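Long-range contact in aminotransferase (Helicobacter pylori, PDB 2FNU), which transfers an amino group from glutamate to a UDP-linked 4-keto sugar, the second step in making pseudaminic acid for flagellin modification: residues 265-277 with 284-296. Numbering follows the deposited sequence.
Sequences KDNPYFTPLHPLL and HLYPILMHQKFFT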
ATOM      1  N   LYS B 265     -16.477 -23.087 -31.076  1.00 15.82           N
ATOM      2  CA  LYS B 265     -16.451 -22.725 -32.502  1.00 14.97           C
ATOM      3  C   LYS B 265     -17.852 -22.874 -33.107  1.00 17.50           C
ATOM      4  O   LYS B 265     -18.498 -23.909 -32.929  1.00 17.78           O
ATOM      5  CB  LYS B 265     -15.431 -23.586 -33.254  1.00 16.54           C
ATOM      6  CG  LYS B 265     -15.430 -23.401 -34.766  1.00 26.92           C
ATOM      7  CD  LYS B 265     -14.442 -22.355 -35.209  1.00 43.84           C
ATOM      8  CE  LYS B 265     -14.258 -22.405 -36.718  1.00 50.55           C
ATOM      9  NZ  LYS B 265     -13.103 -21.575 -37.148  1.00 61.64           N
ATOM     10  N   ASP B 266     -18.310 -21.809 -33.776  1.00 18.43           N
ATOM     11  CA  ASP B 266     -19.627 -21.750 -34.457  1.00 21.71           C
ATOM     12  C   ASP B 266     -20.836 -21.932 -33.546  1.00 20.98           C
ATOM     13  O   ASP B 266     -21.942 -22.242 -34.017  1.00 21.80           O
ATOM     14  CB  ASP B 266     -19.712 -22.736 -35.637  1.00 23.14           C
ATOM     15  CG  ASP B 266     -18.674 -22.470 -36.699  1.00 26.25           C
ATOM     16  OD1 ASP B 266     -18.192 -23.451 -37.294  1.00 37.42           O
ATOM     17  OD2 ASP B 266     -18.328 -21.291 -36.930  1.00 32.10           O
ATOM     18  N   ASN B 267     -20.658 -21.736 -32.241  1.00 16.80           N
ATOM     19  CA  ASN B 267     -21.808 -21.816 -31.348  1.00 18.38           C
ATOM     20  C   ASN B 267     -22.780 -20.661 -31.664  1.00 20.04           C
ATOM     21  O   ASN B 267     -22.360 -19.582 -32.105  1.00 17.58           O
ATOM     22  CB  ASN B 267     -21.369 -21.813 -29.878  1.00 18.17           C
ATOM     23  CG  ASN B 267     -21.193 -20.421 -29.334  1.00 16.73           C
ATOM     24  OD1 ASN B 267     -22.158 -19.794 -28.907  1.00 18.12           O
ATOM     25  ND2 ASN B 267     -19.972 -19.914 -29.368  1.00 16.50           N
ATOM     26  N   PRO B 268     -24.086 -20.897 -31.474  1.00 21.30           N
ATOM     27  CA  PRO B 268     -25.123 -19.915 -31.794  1.00 22.52           C
ATOM     28  C   PRO B 268     -25.386 -18.809 -30.746  1.00 24.81           C
ATOM     29  O   PRO B 268     -26.199 -17.909 -31.001  1.00 25.11           O
ATOM     30  CB  PRO B 268     -26.370 -20.793 -31.942  1.00 23.79           C
ATOM     31  CG  PRO B 268     -26.148 -21.901 -30.991  1.00 25.59           C
ATOM     32  CD  PRO B 268     -24.655 -22.167 -30.987  1.00 21.63           C
ATOM     33  N   TYR B 269     -24.686 -18.841 -29.609  1.00 18.87           N
ATOM     34  CA  TYR B 269     -25.077 -18.019 -28.447  1.00 19.07           C
ATOM     35  C   TYR B 269     -24.187 -16.811 -28.166  1.00 18.30           C
ATOM     36  O   TYR B 269     -24.675 -15.782 -27.681  1.00 17.38           O
ATOM     37  CB  TYR B 269     -25.091 -18.864 -27.182  1.00 16.82           C
ATOM     38  CG  TYR B 269     -25.823 -20.183 -27.314  1.00 18.64           C
ATOM     39  CD1 TYR B 269     -27.205 -20.226 -27.519  1.00 19.51           C
ATOM     40  CD2 TYR B 269     -25.128 -21.377 -27.235  1.00 19.61           C
ATOM     41  CE1 TYR B 269     -27.875 -21.449 -27.633  1.00 22.38           C
ATOM     42  CE2 TYR B 269     -25.780 -22.596 -27.344  1.00 18.85           C
ATOM     43  CZ  TYR B 269     -27.152 -22.624 -27.538  1.00 21.04           C
ATOM     44  OH  TYR B 269     -27.794 -23.839 -27.640  1.00 23.21           O
ATOM     45  N   PHE B 270     -22.889 -16.941 -28.431  1.00 15.98           N
ATOM     46  CA  PHE B 270     -21.944 -15.881 -28.063  1.00 16.14           C
ATOM     47  C   PHE B 270     -20.693 -15.965 -28.907  1.00 16.83           C
ATOM     48  O   PHE B 270     -20.437 -17.001 -29.534  1.00 16.59           O
ATOM     49  CB  PHE B 270     -21.564 -15.965 -26.571  1.00 14.96           C
ATOM     50  CG  PHE B 270     -21.083 -17.327 -26.141  1.00 15.76           C
ATOM     51  CD1 PHE B 270     -19.783 -17.757 -26.433  1.00 15.44           C
ATOM     52  CD2 PHE B 270     -21.939 -18.184 -25.457  1.00 14.93           C
ATOM     53  CE1 PHE B 270     -19.354 -19.025 -26.050  1.00 13.46           C
ATOM     54  CE2 PHE B 270     -21.526 -19.470 -25.078  1.00 16.07           C
ATOM     55  CZ  PHE B 270     -20.225 -19.884 -25.367  1.00 14.13           C
ATOM     56  N   THR B 271     -19.911 -14.887 -28.891  1.00 14.64           N
ATOM     57  CA  THR B 271     -18.661 -14.799 -29.650  1.00 14.47           C
ATOM     58  C   THR B 271     -17.475 -14.698 -28.677  1.00 14.89           C
ATOM     59  O   THR B 271     -17.349 -13.699 -27.990  1.00 16.44           O
ATOM     60  CB  THR B 271     -18.677 -13.546 -30.562  1.00 19.56           C
ATOM     61  OG1 THR B 271     -19.828 -13.601 -31.430  1.00 20.91           O
ATOM     62  CG2 THR B 271     -17.401 -13.436 -31.405  1.00 23.00           C
ATOM     63  N   PRO B 272     -16.586 -15.717 -28.659  1.00 14.08           N
ATOM     64  CA  PRO B 272     -15.376 -15.561 -27.863  1.00 13.42           C
ATOM     65  C   PRO B 272     -14.447 -14.548 -28.532  1.00 14.06           C
ATOM     66  O   PRO B 272     -14.359 -14.477 -29.773  1.00 16.10           O
ATOM     67  CB  PRO B 272     -14.729 -16.951 -27.904  1.00 15.17           C
ATOM     68  CG  PRO B 272     -15.764 -17.859 -28.494  1.00 23.12           C
ATOM     69  CD  PRO B 272     -16.630 -17.021 -29.345  1.00 16.97           C
ATOM     70  N   LEU B 273     -13.721 -13.786 -27.721  1.00 14.72           N
ATOM     71  CA  LEU B 273     -12.771 -12.822 -28.274  1.00 14.18           C
ATOM     72  C   LEU B 273     -11.431 -13.468 -28.617  1.00 14.13           C
ATOM     73  O   LEU B 273     -10.700 -12.961 -29.469  1.00 14.30           O
ATOM     74  CB  LEU B 273     -12.539 -11.674 -27.286  1.00 14.52           C
ATOM     75  CG  LEU B 273     -13.715 -10.716 -27.058  1.00 19.38           C
ATOM     76  CD1 LEU B 273     -13.283  -9.587 -26.110  1.00 18.01           C
ATOM     77  CD2 LEU B 273     -14.212 -10.132 -28.382  1.00 22.49           C
ATOM     78  N   HIS B 274     -11.101 -14.585 -27.968  1.00 13.78           N
ATOM     79  CA  HIS B 274      -9.748 -15.156 -28.113  1.00 13.95           C
ATOM     80  C   HIS B 274      -9.312 -15.500 -29.551  1.00 15.98           C
ATOM     81  O   HIS B 274      -8.156 -15.259 -29.908  1.00 16.12           O
ATOM     82  CB  HIS B 274      -9.525 -16.312 -27.117  1.00 14.83           C
ATOM     83  CG  HIS B 274      -8.189 -16.972 -27.240  1.00 13.68           C
ATOM     84  ND1 HIS B 274      -7.054 -16.525 -26.596  1.00 16.85           N
ATOM     85  CD2 HIS B 274      -7.809 -18.049 -27.964  1.00 11.79           C
ATOM     86  CE1 HIS B 274      -6.034 -17.309 -26.911  1.00 11.48           C
ATOM     87  NE2 HIS B 274      -6.471 -18.244 -27.736  1.00 17.68           N
ATOM     88  N   PRO B 275     -10.214 -16.068 -30.375  1.00 13.40           N
ATOM     89  CA  PRO B 275      -9.796 -16.365 -31.757  1.00 14.48           C
ATOM     90  C   PRO B 275      -9.397 -15.155 -32.598  1.00 17.88           C
ATOM     91  O   PRO B 275      -8.811 -15.343 -33.678  1.00 20.92           O
ATOM     92  CB  PRO B 275     -11.034 -17.041 -32.367  1.00 15.83           C
ATOM     93  CG  PRO B 275     -11.738 -17.639 -31.184  1.00 14.87           C
ATOM     94  CD  PRO B 275     -11.578 -16.581 -30.113  1.00 14.75           C
ATOM     95  N   LEU B 276      -9.709 -13.943 -32.133  1.00 16.88           N
ATOM     96  CA  LEU B 276      -9.439 -12.742 -32.916  1.00 18.87           C
ATOM     97  C   LEU B 276      -8.068 -12.125 -32.636  1.00 21.58           C
ATOM     98  O   LEU B 276      -7.692 -11.130 -33.265  1.00 21.38           O
ATOM     99  CB  LEU B 276     -10.542 -11.712 -32.679  1.00 22.23           C
ATOM    100  CG  LEU B 276     -11.958 -12.256 -32.915  1.00 26.92           C
ATOM    101  CD1 LEU B 276     -12.987 -11.198 -32.508  1.00 27.77           C
ATOM    102  CD2 LEU B 276     -12.183 -12.736 -34.370  1.00 26.92           C
ATOM    103  N   LEU B 277      -7.322 -12.701 -31.695  1.00 16.44           N
ATOM    104  CA  LEU B 277      -6.008 -12.145 -31.337  1.00 15.60           C
ATOM    105  C   LEU B 277      -5.047 -12.184 -32.520  1.00 19.49           C
ATOM    106  O   LEU B 277      -5.027 -13.158 -33.276  1.00 23.77           O
ATOM    107  CB  LEU B 277      -5.393 -12.924 -30.182  1.00 15.23           C
ATOM    108  CG  LEU B 277      -6.019 -12.800 -28.794  1.00 18.97           C
ATOM    109  CD1 LEU B 277      -5.298 -13.755 -27.862  1.00 18.16           C
ATOM    110  CD2 LEU B 277      -5.904 -11.381 -28.290  1.00 21.97           C
ATOM    111  N   HIS B 284      -5.212 -12.982 -19.370  1.00 12.69           N
ATOM    112  CA  HIS B 284      -5.716 -12.774 -18.013  1.00 11.70           C
ATOM    113  C   HIS B 284      -7.187 -13.160 -17.895  1.00 14.23           C
ATOM    114  O   HIS B 284      -7.590 -13.795 -16.890  1.00 13.57           O
ATOM    115  CB  HIS B 284      -5.489 -11.331 -17.533  1.00 12.15           C
ATOM    116  CG  HIS B 284      -6.161 -11.041 -16.239  1.00 12.49           C
ATOM    117  ND1 HIS B 284      -5.992 -11.838 -15.123  1.00 14.51           N
ATOM    118  CD2 HIS B 284      -7.036 -10.074 -15.884  1.00 14.75           C
ATOM    119  CE1 HIS B 284      -6.741 -11.372 -14.136  1.00 14.60           C
ATOM    120  NE2 HIS B 284      -7.385 -10.304 -14.573  1.00 14.97           N
ATOM    121  N   LEU B 285      -7.980 -12.745 -18.892  1.00 13.10           N
ATOM    122  CA  LEU B 285      -9.406 -13.110 -18.963  1.00 11.56           C
ATOM    123  C   LEU B 285      -9.687 -13.909 -20.217  1.00 12.63           C
ATOM    124  O   LEU B 285      -8.942 -13.793 -21.211  1.00 12.88           O
ATOM    125  CB  LEU B 285     -10.318 -11.878 -18.995  1.00 12.85           C
ATOM    126  CG  LEU B 285     -10.172 -10.823 -17.898  1.00 13.68           C
ATOM    127  CD1 LEU B 285     -11.057  -9.583 -18.160  1.00 13.22           C
ATOM    128  CD2 LEU B 285     -10.510 -11.419 -16.539  1.00 13.17           C
ATOM    129  N   TYR B 286     -10.776 -14.677 -20.181  1.00 11.51           N
ATOM    130  CA  TYR B 286     -11.323 -15.292 -21.394  1.00 11.32           C
ATOM    131  C   TYR B 286     -12.743 -14.736 -21.554  1.00 12.73           C
ATOM    132  O   TYR B 286     -13.688 -15.280 -20.971  1.00 13.46           O
ATOM    133  CB  TYR B 286     -11.375 -16.827 -21.279  1.00  9.86           C
ATOM    134  CG  TYR B 286     -11.830 -17.467 -22.563  1.00 12.32           C
ATOM    135  CD1 TYR B 286     -10.903 -17.823 -23.547  1.00 12.08           C
ATOM    136  CD2 TYR B 286     -13.191 -17.663 -22.819  1.00 12.13           C
ATOM    137  CE1 TYR B 286     -11.319 -18.410 -24.760  1.00 12.83           C
ATOM    138  CE2 TYR B 286     -13.606 -18.223 -24.022  1.00 12.38           C
ATOM    139  CZ  TYR B 286     -12.669 -18.593 -24.975  1.00 14.22           C
ATOM    140  OH  TYR B 286     -13.073 -19.157 -26.169  1.00 13.74           O
ATOM    141  N   PRO B 287     -12.889 -13.602 -22.263  1.00 11.63           N
ATOM    142  CA  PRO B 287     -14.209 -12.988 -22.453  1.00 12.59           C
ATOM    143  C   PRO B 287     -15.020 -13.629 -23.563  1.00 13.55           C
ATOM    144  O   PRO B 287     -14.482 -13.959 -24.631  1.00 13.62           O
ATOM    145  CB  PRO B 287     -13.883 -11.533 -22.866  1.00 12.53           C
ATOM    146  CG  PRO B 287     -12.393 -11.371 -22.623  1.00 13.77           C
ATOM    147  CD  PRO B 287     -11.811 -12.757 -22.807  1.00 12.53           C
ATOM    148  N   ILE B 288     -16.317 -13.776 -23.302  1.00 13.67           N
ATOM    149  CA  ILE B 288     -17.254 -14.087 -24.378  1.00 13.31           C
ATOM    150  C   ILE B 288     -18.288 -12.964 -24.444  1.00 15.29           C
ATOM    151  O   ILE B 288     -18.605 -12.350 -23.406  1.00 14.59           O
ATOM    152  CB  ILE B 288     -17.961 -15.462 -24.178  1.00 14.43           C
ATOM    153  CG1 ILE B 288     -18.827 -15.448 -22.904  1.00 13.51           C
ATOM    154  CG2 ILE B 288     -16.941 -16.604 -24.183  1.00 15.57           C
ATOM    155  CD1 ILE B 288     -19.671 -16.737 -22.704  1.00 13.98           C
ATOM    156  N   LEU B 289     -18.807 -12.697 -25.643  1.00 14.22           N
ATOM    157  CA  LEU B 289     -19.828 -11.658 -25.833  1.00 15.44           C
ATOM    158  C   LEU B 289     -21.146 -12.283 -26.284  1.00 16.18           C
ATOM    159  O   LEU B 289     -21.228 -12.834 -27.387  1.00 15.79           O
ATOM    160  CB  LEU B 289     -19.380 -10.607 -26.866  1.00 14.57           C
ATOM    161  CG  LEU B 289     -18.091  -9.848 -26.564  1.00 17.91           C
ATOM    162  CD1 LEU B 289     -17.743  -8.966 -27.754  1.00 25.73           C
ATOM    163  CD2 LEU B 289     -18.277  -9.035 -25.300  1.00 20.71           C
ATOM    164  N   MET B 290     -22.171 -12.207 -25.431  1.00 13.89           N
ATOM    165  CA  MET B 290     -23.483 -12.804 -25.732  1.00 16.32           C
ATOM    166  C   MET B 290     -24.178 -12.122 -26.884  1.00 17.49           C
ATOM    167  O   MET B 290     -24.052 -10.914 -27.065  1.00 18.51           O
ATOM    168  CB  MET B 290     -24.438 -12.639 -24.540  1.00 17.21           C
ATOM    169  CG  MET B 290     -23.968 -13.179 -23.227  1.00 22.40           C
ATOM    170  SD  MET B 290     -25.327 -13.186 -22.027  1.00 19.05           S
ATOM    171  CE  MET B 290     -25.990 -11.526 -22.040  1.00 17.49           C
ATOM    172  N   HIS B 291     -24.976 -12.891 -27.623  1.00 16.65           N
ATOM    173  CA  HIS B 291     -25.914 -12.302 -28.579  1.00 21.14           C
ATOM    174  C   HIS B 291     -26.855 -11.357 -27.836  1.00 21.22           C
ATOM    175  O   HIS B 291     -27.227 -11.608 -26.684  1.00 20.71           O
ATOM    176  CB  HIS B 291     -26.707 -13.423 -29.250  1.00 22.62           C
ATOM    177  CG  HIS B 291     -27.612 -12.961 -30.355  1.00 31.65           C
ATOM    178  ND1 HIS B 291     -27.383 -13.264 -31.681  1.00 41.76           N
ATOM    179  CD2 HIS B 291     -28.750 -12.227 -30.330  1.00 34.89           C
ATOM    180  CE1 HIS B 291     -28.339 -12.735 -32.424  1.00 38.69           C
ATOM    181  NE2 HIS B 291     -29.180 -12.097 -31.628  1.00 36.08           N
ATOM    182  N   GLN B 292     -27.234 -10.265 -28.494  1.00 21.67           N
ATOM    183  CA  GLN B 292     -28.130  -9.261 -27.914  1.00 22.91           C
ATOM    184  C   GLN B 292     -29.450  -9.823 -27.375  1.00 22.82           C
ATOM    185  O   GLN B 292     -30.047  -9.230 -26.474  1.00 24.28           O
ATOM    186  CB  GLN B 292     -28.409  -8.154 -28.932  1.00 27.28           C
ATOM    187  N   LYS B 293     -29.898 -10.958 -27.915  1.00 25.78           N
ATOM    188  CA  LYS B 293     -31.160 -11.563 -27.462  1.00 27.15           C
ATOM    189  C   LYS B 293     -31.123 -11.963 -25.977  1.00 27.55           C
ATOM    190  O   LYS B 293     -32.166 -12.076 -25.344  1.00 28.37           O
ATOM    191  CB  LYS B 293     -31.587 -12.745 -28.361  1.00 26.71           C
ATOM    192  CG  LYS B 293     -30.832 -14.061 -28.126  1.00 30.19           C
ATOM    193  CD  LYS B 293     -31.301 -15.195 -29.057  1.00 30.81           C
ATOM    194  CE  LYS B 293     -30.695 -15.065 -30.456  1.00 36.60           C
ATOM    195  NZ  LYS B 293     -31.035 -16.192 -31.374  1.00 35.83           N
ATOM    196  N   PHE B 294     -29.916 -12.162 -25.431  1.00 23.68           N
ATOM    197  CA  PHE B 294     -29.743 -12.575 -24.033  1.00 20.23           C
ATOM    198  C   PHE B 294     -29.518 -11.420 -23.043  1.00 19.40           C
ATOM    199  O   PHE B 294     -29.446 -11.645 -21.827  1.00 21.18           O
ATOM    200  CB  PHE B 294     -28.578 -13.572 -23.925  1.00 19.39           C
ATOM    201  CG  PHE B 294     -28.762 -14.815 -24.746  1.00 21.46           C
ATOM    202  CD1 PHE B 294     -29.723 -15.767 -24.395  1.00 21.56           C
ATOM    203  CD2 PHE B 294     -27.975 -15.043 -25.873  1.00 23.61           C
ATOM    204  CE1 PHE B 294     -29.887 -16.935 -25.151  1.00 19.55           C
ATOM    205  CE2 PHE B 294     -28.143 -16.209 -26.641  1.00 23.70           C
ATOM    206  CZ  PHE B 294     -29.105 -17.150 -26.279  1.00 22.85           C
ATOM    207  N   PHE B 295     -29.411 -10.191 -23.544  1.00 21.20           N
ATOM    208  CA  PHE B 295     -29.112  -9.050 -22.669  1.00 20.58           C
ATOM    209  C   PHE B 295     -30.104  -8.945 -21.515  1.00 23.39           C
ATOM    210  O   PHE B 295     -29.706  -8.753 -20.375  1.00 21.92           O
ATOM    211  CB  PHE B 295     -29.093  -7.724 -23.440  1.00 20.63           C
ATOM    212  CG  PHE B 295     -27.871  -7.514 -24.316  1.00 20.63           C
ATOM    213  CD1 PHE B 295     -27.681  -6.274 -24.928  1.00 22.82           C
ATOM    214  CD2 PHE B 295     -26.926  -8.522 -24.537  1.00 19.31           C
ATOM    215  CE1 PHE B 295     -26.581  -6.041 -25.752  1.00 19.93           C
ATOM    216  CE2 PHE B 295     -25.822  -8.297 -25.362  1.00 19.35           C
ATOM    217  CZ  PHE B 295     -25.659  -7.064 -25.976  1.00 19.46           C
ATOM    218  N   THR B 296     -31.395  -9.095 -21.813  1.00 25.02           N
ATOM    219  CA  THR B 296     -32.436  -8.919 -20.786  1.00 25.85           C
ATOM    220  C   THR B 296     -32.461 -10.030 -19.748  1.00 25.76           C
ATOM    221  O   THR B 296     -32.985  -9.832 -18.649  1.00 29.86           O
ATOM    222  CB  THR B 296     -33.856  -8.765 -21.407  1.00 25.98           C
ATOM    223  OG1 THR B 296     -34.129  -9.883 -22.263  1.00 34.86           O
ATOM    224  CG2 THR B 296     -33.947  -7.469 -22.202  1.00 33.82           C
TER
HETATM  225  O   HOH W   1     -28.840 -18.038 -30.158  1.00 39.74           O
HETATM  226  O   HOH W   2     -21.981 -12.316 -30.041  1.00 32.34           O
HETATM  227  O   HOH W   3     -12.088 -15.181 -25.284  1.00 14.34           O
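The ring of Phe270 is sandwiched between Ile288, whose CD1 lies over one face 3.7 Å from the centroid in a CH-pi contact, and Asn267 OD1 over the opposite face. Ile288 CG1 sits between its backbone N and carbonyl carbon (chi1 63°), which carries CD1 across the ring while CG2 meets Phe270 CD1. The Tyr286 ring has water 3 over one face; its OH touches Pro272 CB at 3.3 Å and is hydrogen-bonded to Asp261 of helix 246-264. Tyr269 CD1 meets Phe294 CZ obliquely at 3.8 Å. On the other side of the sheet from Phe270 and Ile288, Leu289 CD1 reaches Leu273 CD2 at 3.8 Å.

Between the two layers of side chains the strands pair antiparallel, Thr271 N donating to Leu289 O at 2.9 Å and Leu289 N returning the bond to Thr271 O. His291 N to Tyr269 O, nearly straight at 168°, and Leu273 N to Pro287 O extend the ladder. Strand 270-272 is an edge of a three-stranded sheet; 286-290, its middle strand, also bonds to 344-347. Helix 355-370 packs against Phe270. In an Asx motif, Asn267 OD1 accepts from Tyr269 N and Phe270 N; this double grip fixes the chain entering strand 270-272 and holds the oxygen over the Phe270 ring.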